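Local coordinates for protein PpBBE-like 1 D396N (Physcomitrella patens subsp. patens, PDB 6EO5) that is a variant of a moss cellobiose oxidase, a flavin enzyme of the berberine bridge family that holds FAD in a vanillyl alcohol oxidase type fold, at residues P48-P54 / G93-M99; L193-I197 / S445-L449; Y362-N366 / Y411-Y415; M355-A361 / Q408-I412. All coordinates share one frame; numbering follows the deposited sequence.

Contact 1 (P48-P54 / G93-M99)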
# COMPACT_ATOMS: atom_id res chain seq x y z
N PRO A 48 -10.67 10.55 -17.71
CA PRO A 48 -11.75 9.55 -17.76
C PRO A 48 -12.91 10.03 -18.60
O PRO A 48 -13.01 11.21 -18.96
CB PRO A 48 -12.17 9.39 -16.28
CG PRO A 48 -11.09 10.02 -15.47
CD PRO A 48 -10.50 11.10 -16.35
N SER A 49 -13.82 9.09 -18.92
CA SER A 49 -15.12 9.47 -19.48
C SER A 49 -15.92 10.26 -18.46
O SER A 49 -16.51 11.30 -18.77
CB SER A 49 -15.93 8.23 -19.88
OG SER A 49 -15.18 7.31 -20.63
N ALA A 50 -15.97 9.77 -17.22
CA ALA A 50 -16.75 10.43 -16.19
C ALA A 50 -16.32 9.91 -14.82
O ALA A 50 -15.74 8.83 -14.70
CB ALA A 50 -18.25 10.19 -16.39
N PHE A 51 -16.63 10.71 -13.80
CA PHE A 51 -16.55 10.30 -12.41
C PHE A 51 -17.97 10.12 -11.89
O PHE A 51 -18.82 11.00 -12.08
CB PHE A 51 -15.83 11.34 -11.56
CG PHE A 51 -14.39 11.55 -11.94
CD1 PHE A 51 -13.39 10.81 -11.33
CD2 PHE A 51 -14.03 12.51 -12.88
CE1 PHE A 51 -12.07 11.00 -11.67
CE2 PHE A 51 -12.71 12.71 -13.23
CZ PHE A 51 -11.72 11.96 -12.62
N VAL A 52 -18.23 8.99 -11.24
CA VAL A 52 -19.47 8.78 -10.51
C VAL A 52 -19.09 8.51 -9.05
O VAL A 52 -18.09 7.85 -8.77
CB VAL A 52 -20.31 7.63 -11.10
CG1 VAL A 52 -19.51 6.34 -11.19
CG2 VAL A 52 -21.59 7.42 -10.30
N PHE A 53 -19.88 9.07 -8.13
CA PHE A 53 -19.59 9.05 -6.70
C PHE A 53 -20.71 8.30 -5.98
O PHE A 53 -21.60 8.93 -5.40
CB PHE A 53 -19.44 10.46 -6.15
CG PHE A 53 -18.30 11.23 -6.77
CD1 PHE A 53 -18.43 11.81 -8.02
CD2 PHE A 53 -17.09 11.37 -6.09
CE1 PHE A 53 -17.37 12.52 -8.58
CE2 PHE A 53 -16.04 12.08 -6.65
CZ PHE A 53 -16.18 12.65 -7.90
N PRO A 54 -20.70 6.97 -6.01
CA PRO A 54 -21.77 6.21 -5.35
C PRO A 54 -21.77 6.47 -3.86
O PRO A 54 -20.72 6.61 -3.23
CB PRO A 54 -21.42 4.75 -5.65
CG PRO A 54 -20.45 4.78 -6.74
CD PRO A 54 -19.72 6.08 -6.66
N GLY A 93 -10.35 7.51 -20.95
CA GLY A 93 -11.74 7.21 -21.28
C GLY A 93 -12.46 6.25 -20.37
O GLY A 93 -13.49 5.70 -20.77
N VAL A 94 -11.98 6.03 -19.17
CA VAL A 94 -12.61 5.07 -18.27
C VAL A 94 -13.67 5.78 -17.44
O VAL A 94 -13.67 7.00 -17.31
CB VAL A 94 -11.52 4.40 -17.40
CG1 VAL A 94 -12.10 3.58 -16.26
CG2 VAL A 94 -10.65 3.52 -18.28
N LEU A 95 -14.63 5.02 -16.92
CA LEU A 95 -15.52 5.51 -15.88
C LEU A 95 -14.87 5.24 -14.53
O LEU A 95 -14.68 4.07 -14.15
CB LEU A 95 -16.89 4.84 -15.96
CG LEU A 95 -17.86 5.16 -14.81
CD1 LEU A 95 -18.24 6.64 -14.79
CD2 LEU A 95 -19.10 4.27 -14.85
N VAL A 96 -14.52 6.30 -13.81
CA VAL A 96 -13.93 6.18 -12.48
C VAL A 96 -15.05 6.17 -11.46
O VAL A 96 -15.80 7.13 -11.34
CB VAL A 96 -12.95 7.34 -12.19
CG1 VAL A 96 -12.47 7.25 -10.74
CG2 VAL A 96 -11.77 7.32 -13.17
N VAL A 97 -15.14 5.07 -10.71
CA VAL A 97 -16.15 4.92 -9.67
C VAL A 97 -15.48 5.26 -8.34
O VAL A 97 -14.95 4.40 -7.64
CB VAL A 97 -16.74 3.51 -9.67
CG1 VAL A 97 -17.84 3.40 -8.61
CG2 VAL A 97 -17.24 3.17 -11.06
N ASP A 98 -15.51 6.55 -7.99
CA ASP A 98 -14.91 7.03 -6.75
C ASP A 98 -15.78 6.62 -5.56
O ASP A 98 -16.94 7.04 -5.46
CB ASP A 98 -14.73 8.54 -6.82
CG ASP A 98 -14.00 9.11 -5.61
OD1 ASP A 98 -14.36 8.78 -4.46
OD2 ASP A 98 -13.07 9.90 -5.82
N MET A 99 -15.22 5.82 -4.66
CA MET A 99 -15.97 5.21 -3.56
C MET A 99 -15.96 6.07 -2.29
O MET A 99 -16.18 5.53 -1.19
CB MET A 99 -15.41 3.82 -3.27
CG MET A 99 -15.60 2.86 -4.42
SD MET A 99 -17.34 2.51 -4.71
CE MET A 99 -17.68 1.36 -3.37

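Contact 2 (L193-I197 / S445-L449)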
# COMPACT_ATOMS: atom_id res chain seq x y z
N LEU A 193 -12.83 -16.30 -4.37
CA LEU A 193 -12.81 -14.85 -4.38
C LEU A 193 -12.12 -14.30 -3.14
O LEU A 193 -11.41 -13.28 -3.20
CB LEU A 193 -14.24 -14.32 -4.49
CG LEU A 193 -14.43 -12.84 -4.76
CD1 LEU A 193 -13.75 -12.46 -6.04
CD2 LEU A 193 -15.91 -12.56 -4.84
N TYR A 194 -12.30 -14.98 -2.00
CA TYR A 194 -11.68 -14.52 -0.76
C TYR A 194 -10.16 -14.66 -0.83
O TYR A 194 -9.42 -13.79 -0.37
CB TYR A 194 -12.27 -15.28 0.42
CG TYR A 194 -11.75 -14.87 1.79
CD1 TYR A 194 -11.88 -13.56 2.25
CD2 TYR A 194 -11.16 -15.81 2.64
CE1 TYR A 194 -11.41 -13.20 3.52
CE2 TYR A 194 -10.70 -15.46 3.90
CZ TYR A 194 -10.82 -14.16 4.33
OH TYR A 194 -10.35 -13.83 5.57
N PHE A 195 -9.67 -15.75 -1.42
CA PHE A 195 -8.24 -15.90 -1.67
C PHE A 195 -7.71 -14.78 -2.57
O PHE A 195 -6.67 -14.17 -2.28
CB PHE A 195 -7.99 -17.27 -2.30
CG PHE A 195 -6.59 -17.51 -2.74
CD1 PHE A 195 -6.15 -17.08 -3.99
CD2 PHE A 195 -5.72 -18.22 -1.94
CE1 PHE A 195 -4.87 -17.31 -4.42
CE2 PHE A 195 -4.42 -18.47 -2.36
CZ PHE A 195 -4.00 -18.01 -3.60
N ALA A 196 -8.42 -14.49 -3.66
CA ALA A 196 -7.92 -13.53 -4.64
C ALA A 196 -7.79 -12.12 -4.07
O ALA A 196 -6.83 -11.41 -4.38
CB ALA A 196 -8.82 -13.52 -5.87
N ILE A 197 -8.76 -11.69 -3.25
CA ILE A 197 -8.79 -10.28 -2.86
C ILE A 197 -7.75 -9.97 -1.78
O ILE A 197 -7.41 -8.80 -1.58
CB ILE A 197 -10.19 -9.82 -2.41
CG1 ILE A 197 -10.63 -10.53 -1.13
CG2 ILE A 197 -11.24 -10.03 -3.51
CD1 ILE A 197 -10.30 -9.76 0.15
N SER A 445 0.80 -18.47 -7.25
CA SER A 445 -0.63 -18.32 -7.12
C SER A 445 -1.29 -17.72 -8.35
O SER A 445 -2.51 -17.57 -8.37
CB SER A 445 -0.96 -17.45 -5.89
OG SER A 445 -0.69 -18.14 -4.67
N LEU A 446 -0.52 -17.39 -9.39
CA LEU A 446 -1.08 -16.62 -10.50
C LEU A 446 -2.05 -17.46 -11.33
O LEU A 446 -3.10 -16.96 -11.75
CB LEU A 446 0.04 -16.05 -11.37
CG LEU A 446 -0.35 -15.34 -12.66
CD1 LEU A 446 -1.31 -14.18 -12.41
CD2 LEU A 446 0.91 -14.87 -13.38
N SER A 447 -1.74 -18.75 -11.55
CA SER A 447 -2.69 -19.65 -12.21
C SER A 447 -4.04 -19.64 -11.50
O SER A 447 -5.09 -19.48 -12.14
CB SER A 447 -2.14 -21.09 -12.24
OG SER A 447 -0.77 -21.13 -12.58
N THR A 448 -4.02 -19.83 -10.18
CA THR A 448 -5.26 -19.75 -9.41
C THR A 448 -5.94 -18.41 -9.61
O THR A 448 -7.16 -18.35 -9.80
CB THR A 448 -4.97 -20.01 -7.93
OG1 THR A 448 -4.39 -21.31 -7.79
CG2 THR A 448 -6.23 -19.94 -7.11
N LEU A 449 -5.17 -17.32 -9.61
CA LEU A 449 -5.78 -16.01 -9.80
C LEU A 449 -6.49 -15.92 -11.15
O LEU A 449 -7.62 -15.43 -11.23
CB LEU A 449 -4.73 -14.92 -9.63
CG LEU A 449 -4.24 -14.82 -8.17
CD1 LEU A 449 -3.07 -13.87 -8.01
CD2 LEU A 449 -5.37 -14.40 -7.26

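Contact 3 (Y362-N366 / Y411-Y415)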
# COMPACT_ATOMS: atom_id res chain seq x y z
N TYR A 362 14.54 8.60 -3.41
CA TYR A 362 14.69 8.04 -2.07
C TYR A 362 14.42 6.54 -2.08
O TYR A 362 13.89 5.99 -3.05
CB TYR A 362 13.80 8.77 -1.05
CG TYR A 362 12.32 8.71 -1.33
CD1 TYR A 362 11.54 7.70 -0.81
CD2 TYR A 362 11.70 9.69 -2.08
CE1 TYR A 362 10.18 7.66 -1.05
CE2 TYR A 362 10.34 9.66 -2.33
CZ TYR A 362 9.58 8.64 -1.81
OH TYR A 362 8.21 8.59 -2.04
N PHE A 363 14.81 5.88 -0.99
CA PHE A 363 14.86 4.42 -0.89
C PHE A 363 14.52 3.98 0.53
O PHE A 363 15.19 4.40 1.48
CB PHE A 363 16.23 3.90 -1.32
CG PHE A 363 16.64 4.37 -2.69
CD1 PHE A 363 17.24 5.62 -2.86
CD2 PHE A 363 16.37 3.60 -3.81
CE1 PHE A 363 17.59 6.08 -4.14
CE2 PHE A 363 16.73 4.05 -5.08
CZ PHE A 363 17.34 5.29 -5.24
N ILE A 364 13.50 3.13 0.68
CA ILE A 364 12.94 2.76 1.97
C ILE A 364 12.85 1.24 2.04
O ILE A 364 12.38 0.60 1.10
CB ILE A 364 11.55 3.39 2.18
CG1 ILE A 364 11.63 4.91 2.09
CG2 ILE A 364 10.90 2.96 3.51
CD1 ILE A 364 10.29 5.57 2.24
N TYR A 365 13.28 0.66 3.17
CA TYR A 365 13.42 -0.79 3.33
C TYR A 365 12.53 -1.24 4.49
O TYR A 365 12.89 -1.03 5.65
CB TYR A 365 14.88 -1.17 3.59
CG TYR A 365 15.87 -0.62 2.58
CD1 TYR A 365 16.22 0.73 2.57
CD2 TYR A 365 16.48 -1.45 1.65
CE1 TYR A 365 17.14 1.23 1.65
CE2 TYR A 365 17.40 -0.96 0.73
CZ TYR A 365 17.73 0.39 0.74
OH TYR A 365 18.65 0.89 -0.16
N ASN A 366 11.39 -1.85 4.18
CA ASN A 366 10.47 -2.33 5.21
C ASN A 366 10.91 -3.71 5.69
O ASN A 366 11.06 -4.62 4.87
CB ASN A 366 9.04 -2.41 4.69
CG ASN A 366 8.46 -1.06 4.39
OD1 ASN A 366 8.96 -0.05 4.87
ND2 ASN A 366 7.39 -1.03 3.60
N TYR A 411 17.28 6.33 -14.51
CA TYR A 411 18.06 6.21 -13.29
C TYR A 411 17.48 5.15 -12.36
O TYR A 411 18.20 4.25 -11.90
CB TYR A 411 18.12 7.57 -12.60
CG TYR A 411 18.53 7.55 -11.16
CD1 TYR A 411 19.83 7.22 -10.79
CD2 TYR A 411 17.63 7.90 -10.16
CE1 TYR A 411 20.22 7.21 -9.47
CE2 TYR A 411 18.01 7.90 -8.83
CZ TYR A 411 19.30 7.55 -8.49
OH TYR A 411 19.67 7.55 -7.18
N ILE A 412 16.17 5.20 -12.10
CA ILE A 412 15.60 4.27 -11.14
C ILE A 412 15.48 2.86 -11.72
O ILE A 412 15.44 1.88 -10.97
CB ILE A 412 14.25 4.79 -10.61
CG1 ILE A 412 13.97 4.20 -9.23
CG2 ILE A 412 13.12 4.48 -11.57
CD1 ILE A 412 14.76 4.86 -8.11
N THR A 413 15.45 2.74 -13.05
CA THR A 413 15.42 1.42 -13.67
C THR A 413 16.80 0.78 -13.71
O THR A 413 16.94 -0.44 -13.50
CB THR A 413 14.82 1.52 -15.07
OG1 THR A 413 13.45 1.94 -14.94
CG2 THR A 413 14.88 0.18 -15.79
N ARG A 414 17.84 1.57 -13.98
CA ARG A 414 19.21 1.10 -13.80
C ARG A 414 19.41 0.59 -12.38
O ARG A 414 19.98 -0.49 -12.16
CB ARG A 414 20.20 2.22 -14.08
CG ARG A 414 20.45 2.52 -15.52
CD ARG A 414 21.54 3.58 -15.60
NE ARG A 414 21.06 4.93 -15.31
CZ ARG A 414 20.84 5.86 -16.25
NH1 ARG A 414 21.07 5.57 -17.54
NH2 ARG A 414 20.40 7.08 -15.90
N TYR A 415 18.96 1.37 -11.39
CA TYR A 415 19.12 1.00 -9.99
C TYR A 415 18.46 -0.34 -9.71
O TYR A 415 19.05 -1.22 -9.07
CB TYR A 415 18.53 2.10 -9.10
CG TYR A 415 18.55 1.79 -7.60
CD1 TYR A 415 17.57 0.99 -7.02
CD2 TYR A 415 19.53 2.32 -6.78
CE1 TYR A 415 17.58 0.71 -5.65
CE2 TYR A 415 19.55 2.06 -5.42
CZ TYR A 415 18.58 1.26 -4.86
OH TYR A 415 18.60 1.02 -3.52
O HOH W 1 20.24 2.67 -2.32

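Contact 4 (M355-A361 / Q408-I412)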
# COMPACT_ATOMS: atom_id res chain seq x y z
N MET A 355 22.84 4.19 -6.55
CA MET A 355 22.07 5.31 -6.02
C MET A 355 22.81 6.63 -6.22
O MET A 355 22.20 7.64 -6.58
CB MET A 355 21.76 5.09 -4.53
CG MET A 355 21.08 6.29 -3.87
SD MET A 355 20.72 6.14 -2.11
CE MET A 355 22.35 6.35 -1.41
N ASN A 356 24.12 6.64 -6.03
CA ASN A 356 24.83 7.92 -6.10
C ASN A 356 25.09 8.38 -7.53
O ASN A 356 25.72 9.44 -7.71
CB ASN A 356 26.14 7.85 -5.31
CG ASN A 356 25.92 7.73 -3.78
OD1 ASN A 356 24.94 8.24 -3.21
ND2 ASN A 356 26.84 7.05 -3.12
N THR A 357 24.62 7.67 -8.57
CA THR A 357 24.73 8.21 -9.92
C THR A 357 23.61 9.18 -10.25
O THR A 357 23.50 9.58 -11.41
CB THR A 357 24.72 7.10 -10.96
OG1 THR A 357 23.45 6.44 -10.93
CG2 THR A 357 25.82 6.10 -10.71
N GLY A 358 22.78 9.56 -9.28
CA GLY A 358 21.64 10.40 -9.56
C GLY A 358 21.22 11.23 -8.38
O GLY A 358 21.98 11.37 -7.42
N SER A 359 20.02 11.80 -8.42
CA SER A 359 19.56 12.66 -7.33
C SER A 359 18.04 12.80 -7.41
O SER A 359 17.39 12.32 -8.34
CB SER A 359 20.26 14.01 -7.39
OG SER A 359 19.63 14.84 -8.34
N ASN A 360 17.48 13.48 -6.41
CA ASN A 360 16.04 13.64 -6.27
C ASN A 360 15.35 12.28 -6.35
O ASN A 360 14.51 12.02 -7.21
CB ASN A 360 15.51 14.63 -7.31
CG ASN A 360 14.11 15.16 -6.97
OD1 ASN A 360 13.59 14.96 -5.87
ND2 ASN A 360 13.51 15.84 -7.93
N ALA A 361 15.75 11.40 -5.42
CA ALA A 361 15.18 10.06 -5.25
C ALA A 361 15.25 9.67 -3.77
O ALA A 361 15.93 10.32 -2.97
CB ALA A 361 15.91 9.03 -6.10
N GLN A 408 15.27 10.48 -15.04
CA GLN A 408 14.87 9.95 -13.73
C GLN A 408 14.31 8.54 -13.86
O GLN A 408 14.53 7.70 -12.98
CB GLN A 408 13.84 10.86 -13.08
CG GLN A 408 14.39 12.16 -12.58
CD GLN A 408 15.44 11.97 -11.52
OE1 GLN A 408 16.60 11.71 -11.82
NE2 GLN A 408 15.03 12.10 -10.25
N THR A 409 13.57 8.28 -14.94
CA THR A 409 13.03 6.94 -15.17
C THR A 409 14.15 5.95 -15.48
O THR A 409 14.12 4.81 -15.02
CB THR A 409 12.00 6.98 -16.31
OG1 THR A 409 10.91 7.83 -15.93
CG2 THR A 409 11.47 5.61 -16.60
N SER A 410 15.13 6.37 -16.28
CA SER A 410 16.27 5.51 -16.57
C SER A 410 17.11 5.29 -15.33
O SER A 410 17.62 4.18 -15.11
CB SER A 410 17.11 6.14 -17.67
OG SER A 410 16.54 5.83 -18.92
N TYR A 411 17.28 6.33 -14.51
CA TYR A 411 18.06 6.21 -13.29
C TYR A 411 17.48 5.15 -12.36
O TYR A 411 18.20 4.25 -11.90
CB TYR A 411 18.12 7.57 -12.60
CG TYR A 411 18.53 7.55 -11.16
CD1 TYR A 411 19.83 7.22 -10.79
CD2 TYR A 411 17.63 7.90 -10.16
CE1 TYR A 411 20.22 7.21 -9.47
CE2 TYR A 411 18.01 7.90 -8.83
CZ TYR A 411 19.30 7.55 -8.49
OH TYR A 411 19.67 7.55 -7.18
N ILE A 412 16.17 5.20 -12.10
CA ILE A 412 15.60 4.27 -11.14
C ILE A 412 15.48 2.86 -11.72
O ILE A 412 15.44 1.88 -10.97
CB ILE A 412 14.25 4.79 -10.61
CG1 ILE A 412 13.97 4.20 -9.23
CG2 ILE A 412 13.12 4.48 -11.57
CD1 ILE A 412 14.76 4.86 -8.11
O HOH W 2 19.34 11.65 -11.18

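Contact 1 (P48-P54 / G93-M99)
A50 and V96 stand within the backbone ladder that joins these segments: V96 N donates to A50 O over 2.9 Å, and V52 N donates to V96 O over 3.1 Å. V96 therefore uses both its amide and its carbonyl, and V52 does the same one step on, where D98 N reaches V52 O at 3.0 Å. These three donors approach nearly along the C=O axis. At the start of the ladder the hydrogen bond from S49 N to V94 O (2.6 Å) is different, the donor tilted 37° out of the carbonyl plane where the chain turns into the strand.

The pattern is a textbook parallel pairing. In the FAD-binding domain, the chain runs from strand 50-53 through helix 57-70 to strand 74-77, a beta-alpha-beta crossover that skips one position, and strand 95-98 fills the gap.

On one side of the sheet F51 and V96 lie alongside each other and point the same way. With CG beside the backbone N (chi1 -63°), the F51 ring brings CD1 to 3.6 Å from V96 CB, and beyond it meets the ring of Y33. If an alanine stood here, V96 and Y33 would probably each lose the ring they pack on, and a gap would open on this side of the sheet. P48 CG touches V96 CG2 at 3.6 Å. Further along, the F53 ring slants across the D98 carboxylate, their planes 30° apart, while D98 OD2 forms a salt bridge with R77. On the reverse side V52 CG1 packs on L95 CD1 at 3.8 Å, and P54 CG rests on V97 CG1 at 3.5 Å.

Contact 2 (L193-I197 / S445-L449)
F195 carries most of a helix-to-helix contact between parts of the chain that are far apart in sequence. Helix 191-200 backs onto strands 170-176 and 182-186, which L193, Y194 and I197 touch. Its other side meets the start of helix 446-456 and S445 just before it, in the berberine-bridge-enzyme region near the C terminus.

Taking the first segment in order, F195 leads. Its CG lies anti to the backbone N (chi1 174°), which carries the ring out from the helix toward the partner segment. There the far end of the ring is received by S445, T448 and L449, residues spaced three and four apart that bring their side chains to one side of the turn. S445 presents its hydroxyl to the ring edge, OG lying 3.5 Å from F195 CZ, with S445 CB also in the ring plane. Next to it F195 CE1 lies 4.0 Å from T448 CG2, the two side chains crossing at about a right angle. L449 CD2 also comes to the edge of the ring, 4.1 Å from F195 CE1. The turn that holds this trio together is closed by L449 N donating to S445 O at 2.9 Å.

A196 follows. It packs against Y205, whose OH is hydrogen-bonded to L449 O, so that Y205 touches both helices. The interface here is mostly apolar and modest in extent, about 11 Å from the FAD as measured from the A196 side chain. L449 closes it with a single branch, since CD2 touches A196 CB at 3.8 Å and A196 CA at the same distance.

Contact 3 (Y362-N366 / Y411-Y415)
F363 and Y415 meet ring against ring, in a pairing neither stacked nor edge-to-face: the planes are inclined at 33° and the centroids stand 4.3 Å apart. F363 CE2 sits over the centre of one face of Y415, 3.4 Å from Y415 CZ, as the two side chains slide past each other in opposite directions. A water lies over one face of F363, offset toward the rim, and the same water is at the edge of Y415, in its plane. At the edge of F363 is the hydroxyl of Y411, with OH 3.8 Å from F363 CZ; its bonding partner is the backbone carbonyl of M355. I412 adds its terminal methyl, CD1 coming to 3.7 Å from F363 CE2.

In the fold, this is a helix laid on a sheet. Strand 361-367 belongs to the seven-stranded antiparallel sheet, between strands 253-259 and 391-398, and the 411-415 part of helix 405-420 makes an angle of 37° with strand segment 362-366. Helix 345-355 lies beside both, since M355 touches F363 and Y415 while M351 touches Y365 and Y415.

Y415 projects from the helix with CG anti to the backbone N (chi1 176°), which carries its hydroxyl toward Y365. The water joins the two phenols, 2.6 Å from Y415 OH and 3.2 Å from Y365 OH. A phenylalanine in its place would keep the ring, but the water would probably lose its shorter bond and Y365 OH its link to the helix. The contact is thus mainly aromatic and apolar, and one water lets two buried hydroxyls share a polar partner within it.

Contact 4 (M355-A361 / Q408-I412)
Y411 and Q408 reach the 355-361 loop through different torsions. In Y411 CG stands anti to the backbone N (chi1 163°), which sends the phenol from the helix toward the turn, whereas Q408 bends at chi2 (-62°), which turns its amide toward the backbone of S359. The Y411 hydroxyl donates to M355 O at 2.6 Å, in the carbonyl plane and on a lone pair, with a C=O...donor angle of 121°.

The acceptor belongs to a type I beta turn, M355 to G358, which carries the chain out of helix 345-355 on its way to strand 361-367; G358 N makes a weak bond to the same carbonyl. The turn and the residues after it line one face and the edges of the ring. G358 CA lies over one face in a CH-pi contact, 4.0 Å from the centroid of the Y411 ring, and a side chain at this glycine would point toward the ring. T357 OG1, itself bonded to A354 O, comes in plane at the CE1 edge, while across the ring A361 CB is 3.6 Å from Y411 CE2.

Q408 holds S359 directly through NE2 and through a water at OE1. Q408 NE2 donates to S359 O at 3.0 Å, close to the amide plane and in the plane of the carbonyl, and it is also bonded to S398 O on strand 391-398. The water completes the clasp, accepting from S359 N at 2.8 Å and donating to Q408 OE1, likewise at 2.8 Å.

From the N terminus, contact 1 is the first to close, bringing 48-54 and 93-99 together round helix 57-70 and strand 74-77 within the FAD-binding domain. Contact 2 then opens at 193-197 and does not close until 445-449, so its long loop encloses both remaining contacts and the seven-stranded sheet. Within that loop 355-361 runs straight into 362-366, and both return to helix 405-420, where contacts 4 and 3 share Y411 and I412. These two form one patch, with centres 8 Å apart and F363 packing on M355. Contacts 1 and 2 stand apart from it, their nearest atoms at least about 17 Å away.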